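Local coordinates for protein glycerol trinitrate reductase (Agrobacterium tumefaciens, PDB 5EPD) that probably reduces nitrate esters such as glycerol trinitrate, as an old yellow enzyme with a TIM-barrel fold that uses FMN, absent from this crystal form, at residues Val124-Ser128 / Ile145-Val149; Gln80-Gln86 / Leu121-Gly125; Glu204-Gly210 / Ile258-Asp262; Leu166-Leu171 / Arg214-Tyr218. One frame throughout, in Å; residues are numbered along the deposited sequence.

Followed from the N terminus, contact 2 comes first: it closes the beta-alpha-beta connection from strand 73-80 through helix 97-112 to strand 117-122. Contact 1 starts where contact 2 finishes, sharing Val-124 and Gly-125, and closes a shorter loop back onto 145-149. Contacts 3 and 4 then cross: 166-171 precedes 204-210, 214-218 follows it, and 258-262 comes last. Contact 4 joins the approach to helix 171-187 to the loop after helix 202-207, while contact 3 joins the end of that helix to the approach to helix 263-276. Gln-205 of contact 3 hydrogen-bonds to Val-124 and Arg-126, and Phe-206 packs on contact 4.

Contact 1 (Val124-Ser128 / Ile145-Val149); sequences VGRIS and IRAEV
The type II' beta turn from Val-124 to Ile-127, in the loop beyond barrel strand 117-122, carries Arg-126 across to Ile-145 and Ala-147. Ile-127 N bonds to Val-124 O at 3.2 Å, and Gly-125, at the second position, has a positive phi of 56°. The Arg-126 side chain leaves with CG between its own N and carbonyl carbon (chi1 71°), then runs extended to NE, which brings the guanidinium alongside 145-149. NH1 of Arg-126 donates to Ile-145 O at 2.8 Å with an angle of 149° at the hydrogen, standing above the carbonyl plane. Ala-147 CB lies over one guanidinium face near the rim, 3.7 Å from NE of Arg-126, and Ile-145 CB sits at the edge of the group. A water donates to Arg-126 O at 2.7 Å and accepts from Ala-147 N at 2.9 Å. Beside this polar bridge, Ile-127 CG2 meets Val-149 CG2 at 4.1 Å. Gln-205 OE1 takes the backbone N of Arg-126, while Pro-163 and Ala-211 touch the Arg-126 side chain. Across the two segments the arginine's charge is thus met by a neutral carbonyl oxygen, which it would probably polarise, while the Ala-147 methyl lies over one face.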
# COMPACT_ATOMS: atom_id res chain seq x y z
N VAL A 124 -0.26 -6.93 8.46
CA VAL A 124 1.15 -6.76 8.86
C VAL A 124 1.95 -8.01 9.23
O VAL A 124 3.18 -7.98 9.32
CB VAL A 124 1.29 -5.76 10.03
CG1 VAL A 124 0.70 -4.41 9.63
CG2 VAL A 124 0.69 -6.32 11.32
N GLY A 125 1.26 -9.12 9.47
CA GLY A 125 1.93 -10.33 9.93
C GLY A 125 2.73 -10.04 11.19
O GLY A 125 2.20 -9.48 12.15
N ARG A 126 4.01 -10.43 11.19
CA ARG A 126 4.82 -10.34 12.41
C ARG A 126 5.24 -8.92 12.82
O ARG A 126 5.78 -8.72 13.94
CB ARG A 126 6.08 -11.18 12.28
CG ARG A 126 7.10 -10.63 11.31
CD ARG A 126 8.13 -11.67 10.95
NE ARG A 126 9.12 -11.09 10.05
CZ ARG A 126 10.36 -11.54 9.88
NH1 ARG A 126 10.83 -12.61 10.52
NH2 ARG A 126 11.14 -10.91 9.01
N ILE A 127 4.98 -7.94 11.94
CA ILE A 127 5.28 -6.53 12.24
C ILE A 127 4.09 -5.92 12.99
O ILE A 127 3.32 -5.11 12.44
CB ILE A 127 5.65 -5.74 10.97
CG1 ILE A 127 6.84 -6.42 10.28
CG2 ILE A 127 6.06 -4.31 11.30
CD1 ILE A 127 7.26 -5.74 8.99
N SER A 128 3.96 -6.35 14.25
CA SER A 128 2.93 -5.86 15.17
C SER A 128 3.41 -6.01 16.62
O SER A 128 4.56 -6.37 16.88
CB SER A 128 1.62 -6.63 14.96
OG SER A 128 0.55 -6.03 15.69
N ILE A 145 9.68 -16.34 13.72
CA ILE A 145 10.95 -15.62 13.70
C ILE A 145 10.57 -14.15 13.83
O ILE A 145 9.87 -13.61 12.97
CB ILE A 145 11.73 -15.80 12.37
CG1 ILE A 145 11.83 -17.28 11.97
CG2 ILE A 145 13.11 -15.17 12.48
CD1 ILE A 145 12.10 -17.51 10.49
N ARG A 146 11.00 -13.51 14.91
CA ARG A 146 10.75 -12.10 15.15
C ARG A 146 11.43 -11.26 14.06
O ARG A 146 12.51 -11.62 13.57
CB ARG A 146 11.33 -11.68 16.50
CG ARG A 146 10.64 -10.47 17.09
CD ARG A 146 11.17 -10.14 18.47
NE ARG A 146 12.18 -9.09 18.44
CZ ARG A 146 13.50 -9.25 18.48
NH1 ARG A 146 14.04 -10.46 18.56
NH2 ARG A 146 14.29 -8.18 18.44
N ALA A 147 10.80 -10.16 13.69
CA ALA A 147 11.45 -9.16 12.87
C ALA A 147 12.31 -8.26 13.78
O ALA A 147 11.95 -8.00 14.93
CB ALA A 147 10.43 -8.35 12.10
N GLU A 148 13.44 -7.81 13.24
CA GLU A 148 14.34 -6.84 13.88
C GLU A 148 13.94 -5.38 13.54
O GLU A 148 14.76 -4.61 13.02
CB GLU A 148 15.78 -7.10 13.39
CG GLU A 148 16.30 -8.47 13.73
CD GLU A 148 16.25 -8.71 15.21
OE1 GLU A 148 17.03 -8.06 15.94
OE2 GLU A 148 15.39 -9.51 15.65
N VAL A 149 12.68 -5.01 13.80
CA VAL A 149 12.21 -3.64 13.59
C VAL A 149 11.30 -3.19 14.73
O VAL A 149 10.80 -4.01 15.51
CB VAL A 149 11.48 -3.45 12.23
CG1 VAL A 149 12.32 -4.01 11.08
CG2 VAL A 149 10.06 -4.04 12.24
O HOH W 1 8.12 -9.76 14.68

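Contact 2 (Gln80-Gln86 / Leu121-Gly125)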
# COMPACT_ATOMS: atom_id res chain seq x y z
N GLN A 80 -5.75 -2.10 7.51
CA GLN A 80 -5.92 -3.50 7.97
C GLN A 80 -7.29 -4.12 7.70
O GLN A 80 -8.36 -3.50 7.89
CB GLN A 80 -5.64 -3.63 9.46
CG GLN A 80 -6.58 -2.79 10.32
CD GLN A 80 -5.92 -1.54 10.87
OE1 GLN A 80 -4.99 -0.97 10.28
NE2 GLN A 80 -6.41 -1.09 12.02
N ILE A 81 -7.23 -5.38 7.28
CA ILE A 81 -8.41 -6.18 6.97
C ILE A 81 -9.05 -6.85 8.23
O ILE A 81 -10.20 -7.30 8.20
CB ILE A 81 -8.04 -7.23 5.91
CG1 ILE A 81 -7.02 -8.25 6.46
CG2 ILE A 81 -7.51 -6.53 4.67
CD1 ILE A 81 -6.70 -9.39 5.52
N SER A 82 -8.27 -6.90 9.32
CA SER A 82 -8.68 -7.47 10.61
C SER A 82 -7.81 -6.83 11.66
O SER A 82 -6.80 -6.21 11.32
CB SER A 82 -8.40 -8.96 10.61
OG SER A 82 -7.02 -9.20 10.40
N GLN A 83 -8.14 -6.97 12.94
CA GLN A 83 -7.27 -6.43 14.00
C GLN A 83 -5.99 -7.27 14.15
O GLN A 83 -4.94 -6.77 14.60
CB GLN A 83 -8.02 -6.38 15.32
CG GLN A 83 -7.32 -5.66 16.44
CD GLN A 83 -8.06 -5.88 17.75
OE1 GLN A 83 -9.28 -5.98 17.77
NE2 GLN A 83 -7.32 -5.99 18.85
N GLN A 84 -6.09 -8.53 13.76
CA GLN A 84 -4.96 -9.43 13.70
C GLN A 84 -3.90 -8.82 12.78
O GLN A 84 -2.69 -8.81 13.09
CB GLN A 84 -5.41 -10.79 13.17
CG GLN A 84 -4.30 -11.85 13.22
CD GLN A 84 -4.63 -13.09 12.43
OE1 GLN A 84 -4.60 -13.10 11.19
NE2 GLN A 84 -4.93 -14.17 13.14
N GLY A 85 -4.36 -8.32 11.64
CA GLY A 85 -3.50 -7.66 10.69
C GLY A 85 -3.09 -6.22 10.99
O GLY A 85 -2.48 -5.59 10.10
N GLN A 86 -3.42 -5.67 12.17
CA GLN A 86 -2.96 -4.33 12.57
C GLN A 86 -1.58 -4.40 13.22
O GLN A 86 -1.32 -5.28 14.08
CB GLN A 86 -3.94 -3.65 13.55
CG GLN A 86 -3.64 -2.15 13.80
CD GLN A 86 -4.52 -1.49 14.88
OE1 GLN A 86 -5.62 -1.97 15.20
NE2 GLN A 86 -4.05 -0.38 15.43
N LEU A 121 -5.10 -2.78 0.91
CA LEU A 121 -5.41 -3.83 1.88
C LEU A 121 -4.19 -4.43 2.60
O LEU A 121 -3.26 -4.96 1.96
CB LEU A 121 -6.11 -4.99 1.19
CG LEU A 121 -7.41 -4.62 0.50
CD1 LEU A 121 -7.82 -5.78 -0.41
CD2 LEU A 121 -8.49 -4.28 1.52
N TRP A 122 -4.26 -4.42 3.93
CA TRP A 122 -3.13 -4.71 4.78
C TRP A 122 -3.33 -5.91 5.71
O TRP A 122 -4.39 -6.08 6.32
CB TRP A 122 -2.93 -3.49 5.66
CG TRP A 122 -1.55 -3.16 6.05
CD1 TRP A 122 -0.36 -3.74 5.61
CD2 TRP A 122 -1.18 -2.11 6.95
NE1 TRP A 122 0.71 -3.09 6.19
CE2 TRP A 122 0.24 -2.08 7.01
CE3 TRP A 122 -1.91 -1.16 7.66
CZ2 TRP A 122 0.93 -1.15 7.78
CZ3 TRP A 122 -1.23 -0.25 8.43
CH2 TRP A 122 0.17 -0.24 8.49
N HIS A 123 -2.28 -6.72 5.83
CA HIS A 123 -2.08 -7.61 6.99
C HIS A 123 -0.58 -7.54 7.32
O HIS A 123 0.27 -8.05 6.56
CB HIS A 123 -2.49 -9.06 6.68
CG HIS A 123 -2.75 -9.89 7.90
ND1 HIS A 123 -1.93 -9.88 9.01
CD2 HIS A 123 -3.74 -10.77 8.18
CE1 HIS A 123 -2.40 -10.71 9.92
NE2 HIS A 123 -3.49 -11.28 9.43
N VAL A 124 -0.26 -6.93 8.46
CA VAL A 124 1.15 -6.76 8.86
C VAL A 124 1.95 -8.01 9.23
O VAL A 124 3.18 -7.98 9.32
CB VAL A 124 1.29 -5.76 10.03
CG1 VAL A 124 0.70 -4.41 9.63
CG2 VAL A 124 0.69 -6.32 11.32
N GLY A 125 1.26 -9.12 9.47
CA GLY A 125 1.93 -10.33 9.93
C GLY A 125 2.73 -10.04 11.19
O GLY A 125 2.20 -9.48 12.15
O HOH W 2 -0.06 -10.30 13.11
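Gln-80 and Trp-122 form a parallel beta bridge with their CA atoms 4.4 Å apart, supported by backbone bonds of Ile-81 N to Trp-122 O, 3.1 Å, and of Trp-122 to Thr-79. Past the strand ends, Val-124 N donates to Gly-85 O, also at 3.1 Å, separately tying the loops. Among the side chains, His-123 NE2 donates to Gln-84 OE1 at 2.8 Å and 160°; the oxygen lies in the ring plane and is met on a lone pair in the amide plane, although amide and ring are turned 44° apart. Gln-84 reaches this spot by an extended chain whose CG is anti to N (chi1 -174°). Over one face of the imidazole, Gly-85 CA makes a CH-pi contact 3.4 Å from the ring centroid. Ser-82 OG steadies the same glycine by accepting from Gly-85 N at 3.1 Å, an ST motif. On the barrel's outer side Ile-81 CG2 packs against Leu-121 CD2 at 4.0 Å, and helix 171-187 touches both residues. Such pairing of parallel strands, continued into the loops at their C-terminal ends, is characteristic of the TIM barrel; at this end old yellow enzymes bind their FMN, absent here.

Contact 3 (Glu204-Gly210 / Ile258-Asp262); sequences EQFAKDG and ISCSD
Asp-209 OD1 is gripped twice: Ser-261 N donates to it at 3.0 Å and 162° on the syn lone pair, and a water donates to OD1 of Asp-209 at 2.9 Å. The second carboxylate oxygen, Asp-209 OD2, accepts from Ser-261 OG at 2.9 Å, so one serine occupies both oxygens with its backbone and its hydroxyl, which fixes the rotation of the carboxylate. Asp-209 places CG between its N and carbonyl carbon (chi1 57°), and this turns the acid back toward 258-262. Next to it Gly-210 N makes a weak, bent bond to Ser-259 O, 2.8 Å long but only 126° at the hydrogen. Beside it the contact is made by carbon atoms. Lys-208 CB rests on Ile-258 CG2 at 3.7 Å and its CG on Cys-260 CB at 3.8 Å, while Ile-258 CD1 comes 3.8 Å from Gln-205 CA. The polar end of Lys-208 makes a salt bridge, NZ to Glu-204 OE2 at 2.7 Å, entering above the carboxylate plane; Ser-253 OG and Ser-250 O also take this NZ. Tyr-267 of helix 263-276 touches the side chains of Glu-204 and Lys-208. Just beyond Ser-261, Asp-262 N-caps that same helix. The arrangement joins the end of helix 202-207 to the loop leading from barrel strand 245-249 into helix 263-276, two connections following adjacent strands, as expected in a TIM barrel.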
# COMPACT_ATOMS: atom_id res chain seq x y z
N GLU A 204 4.65 -10.86 2.07
CA GLU A 204 6.07 -10.88 1.72
C GLU A 204 6.83 -11.80 2.69
O GLU A 204 7.84 -12.44 2.31
CB GLU A 204 6.69 -9.47 1.72
CG GLU A 204 8.18 -9.49 1.30
CD GLU A 204 8.89 -8.13 1.35
OE1 GLU A 204 9.21 -7.64 2.46
OE2 GLU A 204 9.18 -7.58 0.26
N GLN A 205 6.37 -11.88 3.94
CA GLN A 205 7.00 -12.77 4.90
C GLN A 205 6.95 -14.19 4.35
O GLN A 205 7.88 -14.95 4.53
CB GLN A 205 6.31 -12.72 6.25
CG GLN A 205 6.67 -11.54 7.12
CD GLN A 205 5.54 -11.17 8.06
OE1 GLN A 205 4.94 -12.05 8.72
NE2 GLN A 205 5.22 -9.89 8.13
N PHE A 206 5.84 -14.52 3.69
CA PHE A 206 5.65 -15.83 3.07
C PHE A 206 6.50 -15.97 1.82
O PHE A 206 7.09 -17.03 1.60
CB PHE A 206 4.16 -16.06 2.71
CG PHE A 206 3.34 -16.71 3.80
CD1 PHE A 206 2.78 -15.95 4.82
CD2 PHE A 206 3.14 -18.09 3.81
CE1 PHE A 206 2.02 -16.54 5.82
CE2 PHE A 206 2.38 -18.69 4.82
CZ PHE A 206 1.82 -17.91 5.82
N ALA A 207 6.53 -14.92 0.99
CA ALA A 207 7.26 -14.91 -0.25
C ALA A 207 8.80 -15.04 -0.13
O ALA A 207 9.44 -15.68 -0.97
CB ALA A 207 6.91 -13.63 -1.02
N LYS A 208 9.38 -14.42 0.90
CA LYS A 208 10.84 -14.39 1.09
C LYS A 208 11.35 -15.43 2.12
O LYS A 208 10.85 -15.52 3.24
CB LYS A 208 11.28 -12.96 1.45
CG LYS A 208 11.10 -12.00 0.28
CD LYS A 208 11.54 -10.57 0.58
CE LYS A 208 11.47 -9.72 -0.68
NZ LYS A 208 11.73 -8.28 -0.43
N ASP A 209 12.38 -16.19 1.73
CA ASP A 209 12.92 -17.28 2.56
C ASP A 209 13.64 -16.84 3.83
O ASP A 209 13.86 -17.66 4.74
CB ASP A 209 13.83 -18.21 1.75
CG ASP A 209 15.00 -17.50 1.06
OD1 ASP A 209 15.25 -16.28 1.21
OD2 ASP A 209 15.70 -18.21 0.31
N GLY A 210 13.98 -15.56 3.91
CA GLY A 210 14.52 -14.99 5.14
C GLY A 210 13.55 -15.09 6.29
O GLY A 210 13.98 -15.11 7.44
N ILE A 258 13.63 -8.19 4.90
CA ILE A 258 13.64 -9.65 4.94
C ILE A 258 14.69 -10.19 3.96
O ILE A 258 14.65 -9.89 2.77
CB ILE A 258 12.26 -10.23 4.58
CG1 ILE A 258 11.13 -9.53 5.37
CG2 ILE A 258 12.25 -11.74 4.85
CD1 ILE A 258 9.75 -10.14 5.22
N SER A 259 15.62 -11.01 4.44
CA SER A 259 16.58 -11.64 3.53
C SER A 259 15.80 -12.49 2.52
O SER A 259 14.73 -13.04 2.83
CB SER A 259 17.69 -12.44 4.27
OG SER A 259 17.26 -13.68 4.81
N CYS A 260 16.34 -12.52 1.31
CA CYS A 260 15.76 -13.23 0.17
C CYS A 260 16.93 -13.69 -0.73
O CYS A 260 17.52 -12.88 -1.45
CB CYS A 260 14.77 -12.34 -0.60
SG CYS A 260 14.08 -13.12 -2.09
N SER A 261 17.26 -14.98 -0.64
CA SER A 261 18.35 -15.62 -1.41
C SER A 261 18.37 -15.39 -2.91
O SER A 261 19.44 -15.32 -3.49
CB SER A 261 18.33 -17.15 -1.23
OG SER A 261 18.46 -17.49 0.13
N ASP A 262 17.20 -15.35 -3.56
CA ASP A 262 17.14 -15.14 -5.01
C ASP A 262 15.82 -14.45 -5.41
O ASP A 262 14.84 -15.10 -5.78
CB ASP A 262 17.33 -16.48 -5.76
CG ASP A 262 17.31 -16.31 -7.27
OD1 ASP A 262 17.03 -15.19 -7.75
OD2 ASP A 262 17.58 -17.31 -7.98
O HOH W 3 17.07 -15.55 3.32
O HOH W 4 17.30 -14.19 7.73

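Contact 4 (Leu166-Leu171 / Arg214-Tyr218); sequences LELEEL and RTDTY
Leu-166 O, clasped by the Arg-214 guanidinium, which Asp-216 holds in turn, forms the compact part of this contact, whereas Leu-168 and Thr-217 meet on its exposed rim. Arg-214 grips the carbonyl end-on with NH1 at 2.9 Å and NH2 at 3.1 Å from Leu-166 O. That oxygen lies in the guanidinium plane, and NH1 arrives on a lone pair with 152° at its hydrogen. The arginine chain bends at chi3 (82°), and while the NH1/NH2 end faces Leu-166 O, the NE/NH2 side faces Asp-216, with NH2 shared: NE reaches Asp-216 OD1 at 3.1 Å, and NH2 reaches Asp-216 OD2 at 2.7 Å, a side-on salt bridge. Asp-216 OD1 also accepts from Tyr-218 N at 2.8 Å in an Asx turn, the backbone N and the arginine NE coming from opposite faces of the carboxylate. A Leu-171 methyl, CD1, lies over one face of the Tyr-218 ring, its exact fit being doubtful. Phe-206 of helix 202-207 also touches Leu-171, Arg-214 and Tyr-218, and the tyrosine OH bonds to Glu-231.

On the exposed side one methyl group, Leu-168 CD1, makes van der Waals contacts: it lies at the ring edge 3.5 Å from Tyr-218 CD1, and 3.8 Å from Thr-217 OG1. Bonds from NH1 to Leu-166 O and Pro-142 O, from NH2 to Leu-166 O and Asp-216 OD2, and from NE to Asp-216 OD1 fix the orientation of the guanidinium. The nearby carboxylate would probably favour the charged form of Arg-214.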
# COMPACT_ATOMS: atom_id res chain seq x y z
N LEU A 166 1.61 -19.49 11.73
CA LEU A 166 0.21 -19.84 11.42
C LEU A 166 -0.00 -21.31 11.12
O LEU A 166 0.76 -21.91 10.37
CB LEU A 166 -0.30 -19.07 10.23
CG LEU A 166 -0.61 -17.62 10.57
CD1 LEU A 166 -0.53 -16.78 9.29
CD2 LEU A 166 -1.97 -17.48 11.28
N GLU A 167 -1.06 -21.88 11.69
CA GLU A 167 -1.50 -23.22 11.34
C GLU A 167 -1.97 -23.18 9.89
O GLU A 167 -2.69 -22.24 9.48
CB GLU A 167 -2.64 -23.71 12.25
CG GLU A 167 -2.36 -23.73 13.75
CD GLU A 167 -1.12 -24.53 14.11
OE1 GLU A 167 -0.76 -25.48 13.38
OE2 GLU A 167 -0.48 -24.22 15.13
N LEU A 168 -1.56 -24.19 9.11
CA LEU A 168 -2.03 -24.36 7.73
C LEU A 168 -3.54 -24.12 7.62
O LEU A 168 -4.02 -23.50 6.66
CB LEU A 168 -1.70 -25.78 7.24
CG LEU A 168 -2.03 -26.06 5.77
CD1 LEU A 168 -0.91 -25.52 4.89
CD2 LEU A 168 -2.22 -27.55 5.53
N GLU A 169 -4.27 -24.61 8.62
CA GLU A 169 -5.73 -24.50 8.63
C GLU A 169 -6.23 -23.05 8.61
O GLU A 169 -7.30 -22.79 8.05
CB GLU A 169 -6.32 -25.23 9.85
CG GLU A 169 -6.22 -26.75 9.82
CD GLU A 169 -4.79 -27.28 9.79
OE1 GLU A 169 -3.98 -26.88 10.66
OE2 GLU A 169 -4.49 -28.09 8.88
N GLU A 170 -5.48 -22.12 9.22
CA GLU A 170 -5.94 -20.70 9.35
C GLU A 170 -5.88 -19.88 8.03
O GLU A 170 -6.58 -18.86 7.87
CB GLU A 170 -5.13 -19.99 10.43
CG GLU A 170 -5.21 -20.63 11.81
CD GLU A 170 -4.22 -20.01 12.79
OE1 GLU A 170 -3.11 -20.56 12.94
OE2 GLU A 170 -4.53 -18.97 13.43
N LEU A 171 -5.07 -20.35 7.09
CA LEU A 171 -4.69 -19.58 5.93
C LEU A 171 -5.90 -19.22 5.08
O LEU A 171 -6.07 -18.07 4.73
CB LEU A 171 -3.64 -20.31 5.11
CG LEU A 171 -2.30 -20.57 5.82
CD1 LEU A 171 -1.28 -21.07 4.80
CD2 LEU A 171 -1.76 -19.33 6.52
N ARG A 214 8.77 -22.49 6.66
CA ARG A 214 7.81 -23.59 6.60
C ARG A 214 8.23 -24.73 5.64
O ARG A 214 8.95 -24.54 4.65
CB ARG A 214 6.45 -23.09 6.13
CG ARG A 214 5.82 -21.98 6.96
CD ARG A 214 4.60 -21.44 6.24
NE ARG A 214 3.43 -22.30 6.46
CZ ARG A 214 2.67 -22.26 7.56
NH1 ARG A 214 2.92 -21.40 8.53
NH2 ARG A 214 1.63 -23.08 7.67
N THR A 215 7.72 -25.92 5.94
CA THR A 215 7.97 -27.13 5.13
C THR A 215 6.70 -27.74 4.55
O THR A 215 6.75 -28.82 3.95
CB THR A 215 8.60 -28.22 6.01
OG1 THR A 215 7.66 -28.56 7.05
CG2 THR A 215 9.93 -27.73 6.62
N ASP A 216 5.56 -27.08 4.78
CA ASP A 216 4.27 -27.49 4.23
C ASP A 216 4.12 -26.83 2.87
O ASP A 216 5.12 -26.36 2.32
CB ASP A 216 3.13 -27.16 5.20
CG ASP A 216 2.87 -25.65 5.36
OD1 ASP A 216 3.35 -24.80 4.57
OD2 ASP A 216 2.15 -25.31 6.32
N THR A 217 2.89 -26.77 2.33
CA THR A 217 2.67 -26.30 0.95
C THR A 217 2.84 -24.78 0.76
O THR A 217 2.86 -24.30 -0.39
CB THR A 217 1.27 -26.69 0.41
OG1 THR A 217 0.27 -26.44 1.40
CG2 THR A 217 1.23 -28.16 -0.00
N TYR A 218 2.96 -24.05 1.86
CA TYR A 218 3.13 -22.59 1.83
C TYR A 218 4.59 -22.17 2.07
O TYR A 218 4.86 -20.99 2.31
CB TYR A 218 2.17 -21.94 2.84
CG TYR A 218 0.74 -21.97 2.36
CD1 TYR A 218 -0.07 -23.08 2.56
CD2 TYR A 218 0.23 -20.92 1.65
CE1 TYR A 218 -1.37 -23.12 2.09
CE2 TYR A 218 -1.07 -20.94 1.18
CZ TYR A 218 -1.87 -22.03 1.40
OH TYR A 218 -3.14 -22.00 0.89